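Local coordinates for protein AgaA (Rhizobium radiobacter, PDB 6HLX) that binds agropinic acid as the periplasmic substrate-binding protein of an ABC transporter, for import of this opine into the bacterium, at residues 362-367 and 400-405; 326-331 and 337-342; 16-21 and 87-92. One frame throughout, in Å; residues are numbered along the deposited sequence.

Contact 1: 362-367 and 400-405; sequences SRMAKA and VRTNNS. With G9Z (agropinic acid), chain E; SO4 (sulfate ion), chain U.
Met364 and Thr402 meet directly through little more than two methyl groups, CE and CG2, 4.1 Å apart, and the ligand and a water do most of the joining. Agropinic acid lies between the segments with hydroxyl OAT held from both: it accepts a nearly straight bond from Arg363 NH2 (2.9 Å, 165°) and donates to the carbonyl Thr402 O at 2.7 Å. The neighbouring terminal hydroxyl OAS accepts from Arg363 NH1 at 2.9 Å, along a more bent path (141°), so the guanidinium spans two adjacent hydroxyls of the polyol end. CG of Arg363 stands anti to the backbone N (chi1 177°), and a bend at chi2 then carries the chain on toward the polyol. Ala367 CB lies over one face of the guanidinium, 3.5 Å above the plane and offset toward the rim, while Met364 SD and OAT sit at the edge in that plane. This is the pocket of a family 5 solute-binding protein, and both walls tie back to one mixed sheet: Arg363 NH1 is also bonded to Thr375 of strand 374-379, and Gln244 of strand 240-245 bonds both to Thr402 O and to the ligand. Farther from the polyol, a water donates to Ala367 O at 2.8 Å and to Arg401 O at 2.8 Å, bridging helix and loop. Beside it, Val400 CG1 rests on Ala367 O at 3.9 Å, while the Val400 N-H turns to a sulfate ion.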
ATOM      1  N   SER A 362     -15.622   2.393  -4.709  1.00 19.95           N
ATOM      2  CA  SER A 362     -15.937   2.529  -6.139  1.00 19.87           C
ATOM      3  C   SER A 362     -14.700   2.953  -6.921  1.00 23.15           C
ATOM      4  O   SER A 362     -14.464   2.413  -7.991  1.00 22.19           O
ATOM      5  CB  SER A 362     -17.075   3.518  -6.366  1.00 23.85           C
ATOM      6  OG  SER A 362     -18.221   3.034  -5.674  1.00 27.07           O
ATOM      7  N   ARG A 363     -13.890   3.891  -6.365  1.00 19.56           N
ATOM      8  CA  ARG A 363     -12.641   4.306  -7.037  1.00 18.79           C
ATOM      9  C   ARG A 363     -11.723   3.061  -7.199  1.00 22.52           C
ATOM     10  O   ARG A 363     -11.171   2.841  -8.277  1.00 21.90           O
ATOM     11  CB  ARG A 363     -11.931   5.411  -6.191  1.00 21.09           C
ATOM     12  CG  ARG A 363     -10.576   5.896  -6.743  1.00 22.04           C
ATOM     13  CD  ARG A 363      -9.410   4.991  -6.345  1.00 20.98           C
ATOM     14  NE  ARG A 363      -8.163   5.496  -6.908  1.00 20.69           N
ATOM     15  CZ  ARG A 363      -7.010   4.835  -6.955  1.00 29.41           C
ATOM     16  NH1 ARG A 363      -5.947   5.387  -7.524  1.00 23.40           N
ATOM     17  NH2 ARG A 363      -6.907   3.622  -6.424  1.00 22.63           N
ATOM     18  N   MET A 364     -11.544   2.270  -6.129  1.00 20.96           N
ATOM     19  CA  MET A 364     -10.665   1.083  -6.159  1.00 21.56           C
ATOM     20  C   MET A 364     -11.132   0.045  -7.165  1.00 25.24           C
ATOM     21  O   MET A 364     -10.278  -0.562  -7.816  1.00 24.57           O
ATOM     22  CB  MET A 364     -10.566   0.393  -4.774  1.00 24.73           C
ATOM     23  CG  MET A 364      -9.439   0.842  -3.925  1.00 28.75           C
ATOM     24  SD  MET A 364      -7.812   0.991  -4.724  1.00 30.61           S
ATOM     25  CE  MET A 364      -7.018  -0.461  -4.304  1.00 28.86           C
ATOM     26  N   ALA A 365     -12.468  -0.193  -7.280  1.00 22.25           N
ATOM     27  CA  ALA A 365     -12.995  -1.164  -8.250  1.00 23.28           C
ATOM     28  C   ALA A 365     -12.613  -0.701  -9.658  1.00 26.97           C
ATOM     29  O   ALA A 365     -12.191  -1.521 -10.467  1.00 28.20           O
ATOM     30  CB  ALA A 365     -14.508  -1.278  -8.138  1.00 24.51           C
ATOM     31  N   LYS A 366     -12.737   0.615  -9.941  1.00 22.49           N
ATOM     32  CA  LYS A 366     -12.357   1.130 -11.264  1.00 22.14           C
ATOM     33  C   LYS A 366     -10.837   1.045 -11.466  1.00 26.01           C
ATOM     34  O   LYS A 366     -10.389   0.651 -12.545  1.00 26.83           O
ATOM     35  CB  LYS A 366     -12.827   2.571 -11.462  1.00 23.94           C
ATOM     36  CG  LYS A 366     -14.341   2.729 -11.560  1.00 26.54           C
ATOM     37  CD  LYS A 366     -14.706   4.189 -11.814  1.00 38.82           C
ATOM     38  CE  LYS A 366     -15.834   4.333 -12.804  1.00 59.84           C
ATOM     39  NZ  LYS A 366     -16.042   5.755 -13.190  1.00 73.39           N
ATOM     40  N   ALA A 367     -10.052   1.419 -10.450  1.00 22.41           N
ATOM     41  CA  ALA A 367      -8.588   1.387 -10.551  1.00 23.99           C
ATOM     42  C   ALA A 367      -8.074  -0.037 -10.823  1.00 31.40           C
ATOM     43  O   ALA A 367      -7.159  -0.218 -11.644  1.00 29.34           O
ATOM     44  CB  ALA A 367      -7.951   1.961  -9.291  1.00 24.97           C
ATOM     45  N   VAL A 400      -2.259  -4.290 -15.399  1.00 21.49           N
ATOM     46  CA  VAL A 400      -3.148  -3.361 -14.689  1.00 19.79           C
ATOM     47  C   VAL A 400      -3.006  -3.714 -13.216  1.00 22.34           C
ATOM     48  O   VAL A 400      -3.430  -4.778 -12.795  1.00 22.15           O
ATOM     49  CB  VAL A 400      -4.617  -3.408 -15.179  1.00 24.02           C
ATOM     50  CG1 VAL A 400      -5.503  -2.499 -14.322  1.00 24.07           C
ATOM     51  CG2 VAL A 400      -4.702  -3.013 -16.663  1.00 24.75           C
ATOM     52  N   ARG A 401      -2.343  -2.851 -12.464  1.00 19.79           N
ATOM     53  CA  ARG A 401      -2.068  -3.098 -11.045  1.00 18.97           C
ATOM     54  C   ARG A 401      -2.517  -1.916 -10.192  1.00 23.48           C
ATOM     55  O   ARG A 401      -2.783  -0.835 -10.719  1.00 22.42           O
ATOM     56  CB  ARG A 401      -0.566  -3.401 -10.828  1.00 19.27           C
ATOM     57  CG  ARG A 401      -0.049  -4.537 -11.728  1.00 22.65           C
ATOM     58  CD  ARG A 401       1.387  -4.963 -11.436  1.00 21.36           C
ATOM     59  NE  ARG A 401       2.368  -3.896 -11.635  1.00 22.01           N
ATOM     60  CZ  ARG A 401       3.071  -3.715 -12.755  1.00 24.94           C
ATOM     61  NH1 ARG A 401       3.996  -2.766 -12.815  1.00 19.91           N
ATOM     62  NH2 ARG A 401       2.845  -4.477 -13.824  1.00 20.22           N
ATOM     63  N   THR A 402      -2.526  -2.090  -8.862  1.00 19.49           N
ATOM     64  CA  THR A 402      -2.969  -0.999  -7.989  1.00 19.06           C
ATOM     65  C   THR A 402      -2.070   0.255  -8.055  1.00 20.23           C
ATOM     66  O   THR A 402      -2.583   1.348  -7.848  1.00 20.47           O
ATOM     67  CB  THR A 402      -3.039  -1.489  -6.512  1.00 23.76           C
ATOM     68  OG1 THR A 402      -1.743  -1.987  -6.124  1.00 21.84           O
ATOM     69  CG2 THR A 402      -4.142  -2.539  -6.285  1.00 22.73           C
ATOM     70  N   ASN A 403      -0.760   0.099  -8.354  1.00 16.94           N
ATOM     71  CA  ASN A 403       0.225   1.191  -8.305  1.00 17.46           C
ATOM     72  C   ASN A 403       0.852   1.585  -9.636  1.00 21.34           C
ATOM     73  O   ASN A 403       1.640   2.526  -9.652  1.00 22.24           O
ATOM     74  CB  ASN A 403       1.363   0.826  -7.340  1.00 17.95           C
ATOM     75  CG  ASN A 403       0.961   0.832  -5.889  1.00 24.69           C
ATOM     76  OD1 ASN A 403       1.421  -0.001  -5.078  1.00 24.90           O
ATOM     77  ND2 ASN A 403       0.116   1.785  -5.523  1.00 14.40           N
ATOM     78  N   ASN A 404       0.538   0.876 -10.713  1.00 19.35           N
ATOM     79  CA  ASN A 404       1.202   1.185 -11.993  1.00 19.46           C
ATOM     80  C   ASN A 404       0.377   2.088 -12.921  1.00 22.23           C
ATOM     81  O   ASN A 404      -0.750   2.476 -12.597  1.00 21.34           O
ATOM     82  CB  ASN A 404       1.631  -0.113 -12.717  1.00 19.19           C
ATOM     83  CG  ASN A 404       0.528  -0.774 -13.514  1.00 25.16           C
ATOM     84  OD1 ASN A 404      -0.639  -0.747 -13.115  1.00 22.65           O
ATOM     85  ND2 ASN A 404       0.872  -1.390 -14.658  1.00 21.00           N
ATOM     86  N   SER A 405       0.947   2.376 -14.102  1.00 19.33           N
ATOM     87  CA  SER A 405       0.281   3.107 -15.175  1.00 18.88           C
ATOM     88  C   SER A 405      -0.177   2.037 -16.177  1.00 23.33           C
ATOM     89  O   SER A 405       0.667   1.415 -16.843  1.00 21.38           O
ATOM     90  CB  SER A 405       1.239   4.113 -15.810  1.00 20.34           C
ATOM     91  OG  SER A 405       1.160   5.260 -14.979  1.00 20.94           O
TER
HETATM   92  OAM G9Z E 604      -6.500   3.132   0.912  1.00 19.83           O
HETATM   93  CAB G9Z E 604      -6.378   4.328   0.614  1.00 20.73           C
HETATM   94  CAC G9Z E 604      -7.363   5.293   0.913  1.00 21.35           C
HETATM   95  CB  G9Z E 604      -6.807   6.653   0.390  1.00 20.86           C
HETATM   96  CA  G9Z E 604      -5.540   6.296  -0.369  1.00 19.50           C
HETATM   97  C   G9Z E 604      -4.435   7.094   0.068  1.00 21.29           C
HETATM   98  O   G9Z E 604      -3.783   6.726   1.083  1.00 20.70           O
HETATM   99  N   G9Z E 604      -5.373   4.825  -0.130  1.00 18.24           N
HETATM  100  CAG G9Z E 604      -4.167   4.025  -0.570  1.00 18.29           C
HETATM  101  CAH G9Z E 604      -4.280   3.664  -2.052  1.00 20.27           C
HETATM  102  OAP G9Z E 604      -4.258   4.892  -2.779  1.00 20.84           O
HETATM  103  CAI G9Z E 604      -3.140   2.759  -2.530  1.00 20.24           C
HETATM  104  OAQ G9Z E 604      -2.902   1.734  -1.532  1.00 19.16           O
HETATM  105  CAJ G9Z E 604      -3.503   2.028  -3.866  1.00 19.85           C
HETATM  106  OAR G9Z E 604      -2.405   1.188  -4.267  1.00 20.34           O
HETATM  107  CAK G9Z E 604      -3.951   2.927  -5.044  1.00 19.14           C
HETATM  108  OAT G9Z E 604      -4.516   2.107  -6.086  1.00 20.09           O
HETATM  109  CAL G9Z E 604      -2.818   3.819  -5.573  1.00 19.08           C
HETATM  110  OAS G9Z E 604      -3.332   4.725  -6.575  1.00 20.39           O
HETATM  111  OXT G9Z E 604      -4.185   8.154  -0.568  1.00 20.87           O
HETATM  112  S   SO4 U 620      -4.044  -7.405 -17.235  1.00 40.77           S
HETATM  113  O1  SO4 U 620      -5.240  -6.729 -17.818  1.00 46.99           O
HETATM  114  O2  SO4 U 620      -3.803  -6.898 -15.889  1.00 33.15           O
HETATM  115  O3  SO4 U 620      -4.315  -8.845 -17.153  1.00 45.35           O
HETATM  116  O4  SO4 U 620      -2.909  -7.172 -18.120  1.00 41.70           O
HETATM  117  O   HOH W   1      -4.647   0.850 -12.022  1.00 29.08           O

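Contact 2: 326-331 and 337-342; sequences LLATSQ and NTAIAI
Leu326 reaches from the end of strand 322-327 toward helix 333-347 and meets Ala339 and Ile342. Its CB already points at the helix but stays 5.5 Å from Ala339 CB. With CG anti to the backbone N (chi1 175°), the chain continues in the same general direction, and CG stands 4.6 Å from Ala339 CB. The branches then part. CD2 does the touching, settling between two residues one helical turn apart: it lies 3.9 Å from Ala339 CA, equally close to Ala339 CB, and 3.9 Å from Ile342 CG2. Leu326 CD1 remains 5.2 Å from Ile342 CG2. The side chain as a whole also packs on Val353 and Leu355 of strand 351-356 and on Phe374 and Val376 of strand 374-379. Two residues along, Ala328 adds a methyl-to-methyl contact, its CB 3.8 Å from Ala339 CB. Ala339 presents its methyl and its CA to the strand, and the CA atoms of Ala328 and Ala339 approach to 6.5 Å. Beyond Ala328 the chain leaves the sheet through an ST turn, in which Thr329 OG1 accepts from Gln331 N at 3.1 Å. The buried interface, apolar in all its side-chain pairs, is that of a beta-alpha-beta crossover, in which helix 333-347 packs on the sheet while linking the parallel neighbours 322-327 and 351-356.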
ATOM      1  N   LEU A 326     -10.348  12.648 -14.868  1.00 21.71           N
ATOM      2  CA  LEU A 326      -9.452  12.278 -13.760  1.00 21.18           C
ATOM      3  C   LEU A 326     -10.245  11.575 -12.675  1.00 23.95           C
ATOM      4  O   LEU A 326     -11.194  12.146 -12.119  1.00 22.53           O
ATOM      5  CB  LEU A 326      -8.772  13.521 -13.174  1.00 21.30           C
ATOM      6  CG  LEU A 326      -7.868  13.375 -11.922  1.00 22.37           C
ATOM      7  CD1 LEU A 326      -6.681  12.445 -12.200  1.00 22.29           C
ATOM      8  CD2 LEU A 326      -7.356  14.736 -11.492  1.00 23.05           C
ATOM      9  N   LEU A 327      -9.818  10.352 -12.355  1.00 20.28           N
ATOM     10  CA  LEU A 327     -10.450   9.569 -11.288  1.00 19.96           C
ATOM     11  C   LEU A 327      -9.776   9.852  -9.956  1.00 22.90           C
ATOM     12  O   LEU A 327      -8.555   9.697  -9.817  1.00 21.89           O
ATOM     13  CB  LEU A 327     -10.377   8.061 -11.599  1.00 20.56           C
ATOM     14  CG  LEU A 327     -10.880   7.100 -10.511  1.00 23.97           C
ATOM     15  CD1 LEU A 327     -12.393   7.293 -10.225  1.00 23.38           C
ATOM     16  CD2 LEU A 327     -10.539   5.655 -10.855  1.00 22.76           C
ATOM     17  N   ALA A 328     -10.574  10.182  -8.949  1.00 19.44           N
ATOM     18  CA  ALA A 328     -10.055  10.313  -7.589  1.00 19.86           C
ATOM     19  C   ALA A 328     -11.196   9.860  -6.664  1.00 23.29           C
ATOM     20  O   ALA A 328     -11.897   8.904  -7.016  1.00 21.80           O
ATOM     21  CB  ALA A 328      -9.597  11.754  -7.305  1.00 21.24           C
ATOM     22  N   THR A 329     -11.374  10.491  -5.504  1.00 20.58           N
ATOM     23  CA  THR A 329     -12.455  10.118  -4.569  1.00 19.84           C
ATOM     24  C   THR A 329     -12.864  11.340  -3.779  1.00 23.53           C
ATOM     25  O   THR A 329     -12.031  12.220  -3.537  1.00 20.85           O
ATOM     26  CB  THR A 329     -12.002   8.967  -3.622  1.00 22.89           C
ATOM     27  OG1 THR A 329     -13.093   8.551  -2.767  1.00 21.25           O
ATOM     28  CG2 THR A 329     -10.775   9.345  -2.741  1.00 22.29           C
ATOM     29  N   SER A 330     -14.124  11.368  -3.314  1.00 20.04           N
ATOM     30  CA  SER A 330     -14.558  12.428  -2.414  1.00 21.13           C
ATOM     31  C   SER A 330     -14.438  11.915  -0.945  1.00 23.52           C
ATOM     32  O   SER A 330     -14.689  12.676  -0.027  1.00 24.04           O
ATOM     33  CB  SER A 330     -16.009  12.782  -2.699  1.00 27.31           C
ATOM     34  OG  SER A 330     -16.702  11.546  -2.718  1.00 35.03           O
ATOM     35  N   GLN A 331     -14.107  10.624  -0.727  1.00 20.42           N
ATOM     36  CA  GLN A 331     -14.031  10.059   0.635  1.00 18.91           C
ATOM     37  C   GLN A 331     -12.854  10.612   1.460  1.00 23.36           C
ATOM     38  O   GLN A 331     -12.905  10.616   2.700  1.00 23.31           O
ATOM     39  CB  GLN A 331     -13.976   8.530   0.572  1.00 19.89           C
ATOM     40  CG  GLN A 331     -14.118   7.890   1.991  1.00 19.39           C
ATOM     41  CD  GLN A 331     -14.516   6.437   2.018  1.00 24.48           C
ATOM     42  OE1 GLN A 331     -14.242   5.712   3.003  1.00 24.93           O
ATOM     43  NE2 GLN A 331     -15.203   5.973   0.981  1.00 16.37           N
ATOM     44  N   ASN A 337      -9.262  17.387  -3.128  1.00 22.19           N
ATOM     45  CA  ASN A 337      -8.606  18.694  -3.304  1.00 22.42           C
ATOM     46  C   ASN A 337      -7.374  18.608  -4.190  1.00 24.76           C
ATOM     47  O   ASN A 337      -7.112  19.550  -4.961  1.00 23.54           O
ATOM     48  CB  ASN A 337      -8.321  19.347  -1.952  1.00 22.89           C
ATOM     49  CG  ASN A 337      -9.594  19.812  -1.296  1.00 31.47           C
ATOM     50  OD1 ASN A 337     -10.509  20.328  -1.952  1.00 29.52           O
ATOM     51  ND2 ASN A 337      -9.689  19.629   0.000  1.00 28.45           N
ATOM     52  N   THR A 338      -6.656  17.455  -4.155  1.00 20.79           N
ATOM     53  CA  THR A 338      -5.520  17.275  -5.080  1.00 20.60           C
ATOM     54  C   THR A 338      -6.091  17.252  -6.500  1.00 23.56           C
ATOM     55  O   THR A 338      -5.529  17.882  -7.403  1.00 24.51           O
ATOM     56  CB  THR A 338      -4.740  15.980  -4.755  1.00 23.39           C
ATOM     57  OG1 THR A 338      -4.084  16.146  -3.486  1.00 22.66           O
ATOM     58  CG2 THR A 338      -3.692  15.623  -5.857  1.00 20.76           C
ATOM     59  N   ALA A 339      -7.205  16.524  -6.701  1.00 19.63           N
ATOM     60  CA  ALA A 339      -7.842  16.435  -8.029  1.00 21.61           C
ATOM     61  C   ALA A 339      -8.296  17.805  -8.548  1.00 25.36           C
ATOM     62  O   ALA A 339      -8.066  18.126  -9.725  1.00 23.78           O
ATOM     63  CB  ALA A 339      -9.011  15.455  -8.002  1.00 22.69           C
ATOM     64  N   ILE A 340      -8.905  18.626  -7.666  1.00 23.03           N
ATOM     65  CA  ILE A 340      -9.356  19.984  -8.008  1.00 22.54           C
ATOM     66  C   ILE A 340      -8.156  20.854  -8.428  1.00 27.43           C
ATOM     67  O   ILE A 340      -8.222  21.538  -9.456  1.00 27.87           O
ATOM     68  CB  ILE A 340     -10.163  20.614  -6.842  1.00 24.96           C
ATOM     69  CG1 ILE A 340     -11.543  19.918  -6.708  1.00 25.16           C
ATOM     70  CG2 ILE A 340     -10.305  22.146  -7.006  1.00 25.90           C
ATOM     71  CD1 ILE A 340     -12.299  20.213  -5.379  1.00 26.73           C
ATOM     72  N   ALA A 341      -7.051  20.775  -7.668  1.00 25.09           N
ATOM     73  CA  ALA A 341      -5.835  21.537  -7.993  1.00 26.31           C
ATOM     74  C   ALA A 341      -5.273  21.109  -9.352  1.00 29.12           C
ATOM     75  O   ALA A 341      -4.946  21.973 -10.172  1.00 28.80           O
ATOM     76  CB  ALA A 341      -4.792  21.355  -6.898  1.00 26.74           C
ATOM     77  N   ILE A 342      -5.227  19.783  -9.623  1.00 23.89           N
ATOM     78  CA  ILE A 342      -4.733  19.271 -10.913  1.00 23.56           C
ATOM     79  C   ILE A 342      -5.600  19.794 -12.069  1.00 27.05           C
ATOM     80  O   ILE A 342      -5.068  20.244 -13.085  1.00 26.86           O
ATOM     81  CB  ILE A 342      -4.602  17.720 -10.891  1.00 25.70           C
ATOM     82  CG1 ILE A 342      -3.454  17.316  -9.930  1.00 24.84           C
ATOM     83  CG2 ILE A 342      -4.370  17.137 -12.325  1.00 27.17           C
ATOM     84  CD1 ILE A 342      -3.398  15.845  -9.561  1.00 26.32           C
TER

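Contact 3: 16-21 and 87-92; sequences DTVVQP and ERILDP. With EDO (1,2-ethanediol), chain B.
A type I beta turn from Asp16 to Val19 faces the last turn of helix 79-90, and the backbones come nearest at Val18 and Ile89, whose CA atoms are 6.2 Å apart. Arg88, extended from CG to NE, meets the Asp16 carboxylate end-on: NH2 bonds to OD2 at 2.8 Å, almost straight (170°), and NH1 to OD1 at 2.8 Å. Both oxygens are met on their syn sides, though both donors stand somewhat out of the carboxylate plane, and the two flat groups lie 21° from coplanar. Val18 lies across the arginine, with CG2 3.7 Å above one face of the guanidinium, toward its rim. The other branch, CG1, packs on Ile89 CG1 at 3.7 Å. A water accepts from Arg88 NH1 at 2.9 Å and donates to Thr17 OG1. On its far side the helix rests, through Glu87 and Leu90, on strand 105-110 of the antiparallel sheet, so the salt bridge ties the helix on that sheet to the loop that holds pocket residue Gln20. The two end-on bonds fix the rotation of the guanidinium, and the paired charges would probably favour the ionised form of Asp16.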
ATOM      1  N   ASP A  16     -10.928 -10.368   1.622  1.00 21.08           N
ATOM      2  CA  ASP A  16     -10.304 -11.410   0.781  1.00 20.88           C
ATOM      3  C   ASP A  16      -8.783 -11.137   0.828  1.00 22.74           C
ATOM      4  O   ASP A  16      -8.334 -10.032   0.511  1.00 21.03           O
ATOM      5  CB  ASP A  16     -10.873 -11.374  -0.654  1.00 22.69           C
ATOM      6  CG  ASP A  16     -10.293 -12.422  -1.580  1.00 29.50           C
ATOM      7  OD1 ASP A  16      -9.133 -12.826  -1.368  1.00 29.86           O
ATOM      8  OD2 ASP A  16     -10.978 -12.799  -2.547  1.00 31.49           O
ATOM      9  N   THR A  17      -8.013 -12.090   1.372  1.00 20.45           N
ATOM     10  CA  THR A  17      -6.613 -11.780   1.685  1.00 19.65           C
ATOM     11  C   THR A  17      -5.782 -11.314   0.517  1.00 21.04           C
ATOM     12  O   THR A  17      -4.965 -10.405   0.712  1.00 21.77           O
ATOM     13  CB  THR A  17      -5.901 -12.917   2.423  1.00 20.84           C
ATOM     14  OG1 THR A  17      -5.732 -14.036   1.545  1.00 21.61           O
ATOM     15  CG2 THR A  17      -6.664 -13.338   3.723  1.00 19.22           C
ATOM     16  N   VAL A  18      -5.986 -11.902  -0.680  1.00 18.29           N
ATOM     17  CA  VAL A  18      -5.124 -11.639  -1.844  1.00 18.33           C
ATOM     18  C   VAL A  18      -5.398 -10.266  -2.506  1.00 22.16           C
ATOM     19  O   VAL A  18      -4.567  -9.789  -3.294  1.00 21.80           O
ATOM     20  CB  VAL A  18      -5.157 -12.788  -2.879  1.00 21.50           C
ATOM     21  CG1 VAL A  18      -4.776 -14.125  -2.246  1.00 22.06           C
ATOM     22  CG2 VAL A  18      -6.507 -12.870  -3.591  1.00 21.87           C
ATOM     23  N   VAL A  19      -6.582  -9.681  -2.225  1.00 19.20           N
ATOM     24  CA  VAL A  19      -6.990  -8.386  -2.777  1.00 18.64           C
ATOM     25  C   VAL A  19      -6.443  -7.278  -1.917  1.00 21.21           C
ATOM     26  O   VAL A  19      -6.493  -7.377  -0.685  1.00 20.13           O
ATOM     27  CB  VAL A  19      -8.546  -8.303  -2.867  1.00 22.51           C
ATOM     28  CG1 VAL A  19      -9.015  -6.950  -3.384  1.00 22.49           C
ATOM     29  CG2 VAL A  19      -9.094  -9.430  -3.726  1.00 22.96           C
ATOM     30  N   GLN A  20      -5.961  -6.205  -2.561  1.00 17.29           N
ATOM     31  CA  GLN A  20      -5.451  -5.020  -1.859  1.00 17.21           C
ATOM     32  C   GLN A  20      -6.575  -3.965  -1.992  1.00 19.81           C
ATOM     33  O   GLN A  20      -6.657  -3.287  -3.033  1.00 20.71           O
ATOM     34  CB  GLN A  20      -4.147  -4.533  -2.534  1.00 18.81           C
ATOM     35  CG  GLN A  20      -3.236  -3.680  -1.637  1.00 24.20           C
ATOM     36  CD  GLN A  20      -3.898  -2.508  -0.968  1.00 30.93           C
ATOM     37  OE1 GLN A  20      -4.735  -2.678  -0.076  1.00 23.57           O
ATOM     38  NE2 GLN A  20      -3.512  -1.299  -1.345  1.00 23.30           N
ATOM     39  N   PRO A  21      -7.491  -3.842  -1.004  1.00 19.24           N
ATOM     40  CA  PRO A  21      -8.610  -2.892  -1.174  1.00 19.69           C
ATOM     41  C   PRO A  21      -8.263  -1.467  -0.750  1.00 21.33           C
ATOM     42  O   PRO A  21      -9.040  -0.541  -0.992  1.00 21.04           O
ATOM     43  CB  PRO A  21      -9.679  -3.453  -0.216  1.00 21.35           C
ATOM     44  CG  PRO A  21      -8.859  -4.002   0.942  1.00 23.77           C
ATOM     45  CD  PRO A  21      -7.570  -4.554   0.299  1.00 19.73           C
ATOM     46  N   GLU A  87      -0.600 -20.555  -4.195  1.00 22.10           N
ATOM     47  CA  GLU A  87      -1.220 -20.897  -5.485  1.00 22.37           C
ATOM     48  C   GLU A  87      -2.378 -19.971  -5.851  1.00 27.55           C
ATOM     49  O   GLU A  87      -2.553 -19.653  -7.038  1.00 26.94           O
ATOM     50  CB  GLU A  87      -1.620 -22.357  -5.528  1.00 23.83           C
ATOM     51  CG  GLU A  87      -0.410 -23.218  -5.840  1.00 29.41           C
ATOM     52  CD  GLU A  87      -0.655 -24.711  -5.820  1.00 53.40           C
ATOM     53  OE1 GLU A  87       0.218 -25.449  -6.330  1.00 42.42           O
ATOM     54  OE2 GLU A  87      -1.704 -25.148  -5.293  1.00 50.63           O
ATOM     55  N   ARG A  88      -3.129 -19.486  -4.840  1.00 23.96           N
ATOM     56  CA  ARG A  88      -4.228 -18.533  -5.082  1.00 24.89           C
ATOM     57  C   ARG A  88      -3.680 -17.191  -5.581  1.00 27.06           C
ATOM     58  O   ARG A  88      -4.285 -16.547  -6.444  1.00 27.53           O
ATOM     59  CB  ARG A  88      -5.081 -18.353  -3.814  1.00 26.23           C
ATOM     60  CG  ARG A  88      -6.339 -17.568  -4.088  1.00 32.47           C
ATOM     61  CD  ARG A  88      -7.476 -17.816  -3.129  1.00 37.11           C
ATOM     62  NE  ARG A  88      -8.599 -17.008  -3.583  1.00 44.99           N
ATOM     63  CZ  ARG A  88      -9.036 -15.906  -2.984  1.00 53.88           C
ATOM     64  NH1 ARG A  88      -8.513 -15.519  -1.821  1.00 29.27           N
ATOM     65  NH2 ARG A  88     -10.021 -15.200  -3.523  1.00 39.86           N
ATOM     66  N   ILE A  89      -2.523 -16.779  -5.066  1.00 22.68           N
ATOM     67  CA  ILE A  89      -1.892 -15.525  -5.500  1.00 21.99           C
ATOM     68  C   ILE A  89      -1.397 -15.664  -6.944  1.00 26.75           C
ATOM     69  O   ILE A  89      -1.569 -14.758  -7.771  1.00 26.02           O
ATOM     70  CB  ILE A  89      -0.725 -15.143  -4.550  1.00 23.42           C
ATOM     71  CG1 ILE A  89      -1.277 -14.863  -3.114  1.00 22.63           C
ATOM     72  CG2 ILE A  89       0.044 -13.907  -5.119  1.00 24.80           C
ATOM     73  CD1 ILE A  89      -0.160 -14.874  -1.970  1.00 26.27           C
ATOM     74  N   LEU A  90      -0.786 -16.813  -7.239  1.00 23.72           N
ATOM     75  CA  LEU A  90      -0.182 -17.089  -8.547  1.00 23.67           C
ATOM     76  C   LEU A  90      -1.166 -17.344  -9.679  1.00 28.21           C
ATOM     77  O   LEU A  90      -0.775 -17.297 -10.848  1.00 29.17           O
ATOM     78  CB  LEU A  90       0.783 -18.284  -8.421  1.00 23.93           C
ATOM     79  CG  LEU A  90       1.968 -18.093  -7.454  1.00 26.82           C
ATOM     80  CD1 LEU A  90       2.705 -19.437  -7.210  1.00 28.24           C
ATOM     81  CD2 LEU A  90       2.924 -17.014  -7.940  1.00 27.06           C
ATOM     82  N   ASP A  91      -2.407 -17.668  -9.346  1.00 24.52           N
ATOM     83  CA  ASP A  91      -3.421 -18.036 -10.343  1.00 24.77           C
ATOM     84  C   ASP A  91      -3.671 -16.895 -11.339  1.00 26.60           C
ATOM     85  O   ASP A  91      -4.181 -15.870 -10.927  1.00 26.58           O
ATOM     86  CB  ASP A  91      -4.715 -18.445  -9.644  1.00 26.52           C
ATOM     87  CG  ASP A  91      -5.852 -18.926 -10.553  1.00 35.00           C
ATOM     88  OD1 ASP A  91      -5.687 -18.894 -11.798  1.00 34.39           O
ATOM     89  OD2 ASP A  91      -6.897 -19.312 -10.022  1.00 37.64           O
ATOM     90  N   PRO A  92      -3.335 -17.055 -12.641  1.00 27.51           N
ATOM     91  CA  PRO A  92      -3.554 -15.947 -13.605  1.00 28.06           C
ATOM     92  C   PRO A  92      -5.009 -15.564 -13.841  1.00 32.92           C
ATOM     93  O   PRO A  92      -5.270 -14.475 -14.360  1.00 32.21           O
ATOM     94  CB  PRO A  92      -2.912 -16.447 -14.908  1.00 29.79           C
ATOM     95  CG  PRO A  92      -2.110 -17.621 -14.541  1.00 35.06           C
ATOM     96  CD  PRO A  92      -2.729 -18.223 -13.307  1.00 30.12           C
TER
HETATM   97  C1  EDO B 636       3.048 -23.844  -8.534  1.00 64.10           C
HETATM   98  O1  EDO B 636       2.689 -24.868  -7.613  1.00 62.55           O
HETATM   99  C2  EDO B 636       1.765 -23.157  -9.074  1.00 64.81           C
HETATM  100  O2  EDO B 636       2.119 -22.102  -9.959  1.00 65.29           O
HETATM  101  O   HOH W   2      -6.708 -16.316   0.290  1.00 27.75           O

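How the contacts relate
Contact 1 touches the polyol end of agropinic acid from both segments, and the other two flank it, each with its centre 15 Å from that of contact 1. Toward contact 2, Arg363 CG packs on Ala328 O at 3.3 Å; the Ala328 side chain stays about 9 Å from the ligand, so it meets the pocket arginine but not the ligand. Toward contact 3, Met364 CE lies 3.1 Å from the backbone O of Gln20, another residue of the pocket. Contacts 2 and 3 do not touch: their centres are 28 Å apart and their nearest atoms about 9 Å. What joins them is helix 360-369, whose Arg363 touches contact 2 and whose Met364 touches contact 3.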